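Local structure of alpha-galactosidase (Lactobacillus brevis, 3MI6) at residues D[500-503]-D[504-508]. The protein probably hydrolyses terminal, non-reducing alpha-D-galactose residues from alpha-D-galactosides such as galactose oligosaccharides, galactomannans and galactolipids, as a glycoside hydrolase of family 36. Residues are numbered along the deposited sequence; the frame is centred on the assembly and turned at random.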
# COMPACT_ATOMS: atom_id res chain seq x y z
N LEU D 500 15.61 2.91 -41.76
CA LEU D 500 15.66 1.48 -42.00
C LEU D 500 14.59 0.77 -41.19
O LEU D 500 13.79 0.02 -41.75
CB LEU D 500 17.04 0.92 -41.66
CG LEU D 500 17.60 -0.32 -42.35
CD1 LEU D 500 18.76 -0.88 -41.52
CD2 LEU D 500 16.56 -1.41 -42.60
N PRO D 501 14.56 1.00 -39.87
CA PRO D 501 13.57 0.25 -39.10
C PRO D 501 12.17 0.36 -39.68
O PRO D 501 11.55 -0.67 -39.91
CB PRO D 501 13.67 0.88 -37.71
CG PRO D 501 15.10 1.28 -37.61
CD PRO D 501 15.44 1.79 -38.99
N HIS D 502 11.67 1.56 -39.93
CA HIS D 502 10.32 1.66 -40.46
C HIS D 502 10.17 1.05 -41.85
O HIS D 502 9.14 0.47 -42.18
CB HIS D 502 9.84 3.10 -40.47
CG HIS D 502 8.40 3.24 -40.85
ND1 HIS D 502 7.98 4.00 -41.91
CD2 HIS D 502 7.29 2.69 -40.31
CE1 HIS D 502 6.67 3.94 -42.00
NE2 HIS D 502 6.22 3.15 -41.05
N ARG D 503 11.21 1.19 -42.67
CA ARG D 503 11.14 0.69 -44.03
C ARG D 503 11.11 -0.82 -44.00
O ARG D 503 10.35 -1.45 -44.74
CB ARG D 503 12.31 1.21 -44.86
CG ARG D 503 12.13 2.63 -45.37
CD ARG D 503 13.35 3.13 -46.10
NE ARG D 503 13.13 4.47 -46.64
CZ ARG D 503 12.57 4.71 -47.82
NH1 ARG D 503 12.18 3.69 -48.59
NH2 ARG D 503 12.40 5.95 -48.24
N TYR D 504 11.94 -1.40 -43.14
CA TYR D 504 11.99 -2.84 -43.00
C TYR D 504 10.59 -3.35 -42.68
O TYR D 504 10.11 -4.34 -43.23
CB TYR D 504 12.97 -3.22 -41.90
CG TYR D 504 12.93 -4.67 -41.49
CD1 TYR D 504 11.85 -5.18 -40.79
CD2 TYR D 504 13.99 -5.52 -41.77
CE1 TYR D 504 11.82 -6.49 -40.40
CE2 TYR D 504 13.97 -6.83 -41.39
CZ TYR D 504 12.88 -7.31 -40.70
OH TYR D 504 12.85 -8.63 -40.30
N ILE D 505 9.93 -2.64 -41.77
CA ILE D 505 8.58 -3.02 -41.41
C ILE D 505 7.61 -2.88 -42.62
O ILE D 505 6.89 -3.82 -42.94
CB ILE D 505 8.16 -2.34 -40.06
CG1 ILE D 505 8.09 -3.41 -38.97
CG2 ILE D 505 6.86 -1.56 -40.15
CD1 ILE D 505 7.43 -4.68 -39.43
N LEU D 506 7.65 -1.75 -43.32
CA LEU D 506 6.85 -1.61 -44.53
C LEU D 506 7.10 -2.78 -45.48
O LEU D 506 6.17 -3.29 -46.10
CB LEU D 506 7.14 -0.28 -45.22
CG LEU D 506 6.78 0.96 -44.39
CD1 LEU D 506 7.14 2.23 -45.13
CD2 LEU D 506 5.32 0.96 -43.99
N GLY D 507 8.35 -3.22 -45.57
CA GLY D 507 8.69 -4.39 -46.36
C GLY D 507 7.94 -5.65 -45.97
O GLY D 507 7.41 -6.38 -46.84
N VAL D 508 7.91 -5.94 -44.66
CA VAL D 508 7.18 -7.08 -44.16
C VAL D 508 5.73 -6.91 -44.58
O VAL D 508 5.14 -7.82 -45.15
CB VAL D 508 7.37 -7.28 -42.61
CG1 VAL D 508 6.28 -8.19 -41.99
CG2 VAL D 508 8.73 -7.85 -42.32
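Leu506 reaches back one helical turn to lie over the imidazole of His502, and its branches can be followed outward in order. Leu506 CB rests 3.5 Å from the carbonyl O of Arg503. Leu506 CG is swung beside its own backbone N (chi1 -63°), which directs it over one face of the His502 ring: Leu506 CG stands 4.0 Å from the ring centroid and 19° off the normal, a CH-pi contact displaced toward the rim. Beyond it the Leu506 methyls CD1 and CD2 part over the same ring, both packing against it. Tyr254 meets the His502 ring too, with the two planes inclined to each other.

All this lies in the first turns of helix 500-518, which joins barrel strands 475-478 and 523-526 in the (beta/alpha)8 catalytic domain. Four successive i to i+4 backbone bonds define the alpha-helical geometry; Tyr504 N to Leu500 O, at 2.7 Å, is nearly linear (170° at the hydrogen), and Gly507 N to Arg503 O measures 2.8 Å. Leu500 CD2 adds an apolar touch to Tyr504 CB at 4.1 Å. From there the phenol leads away from the first turn, its OH hydrogen-bonded to Glu416 and its side chain about 5 Å from that of Met480, a predicted substrate-binding residue. Arg503, by contrast, extends from CG to NE and forms a salt bridge with Glu499.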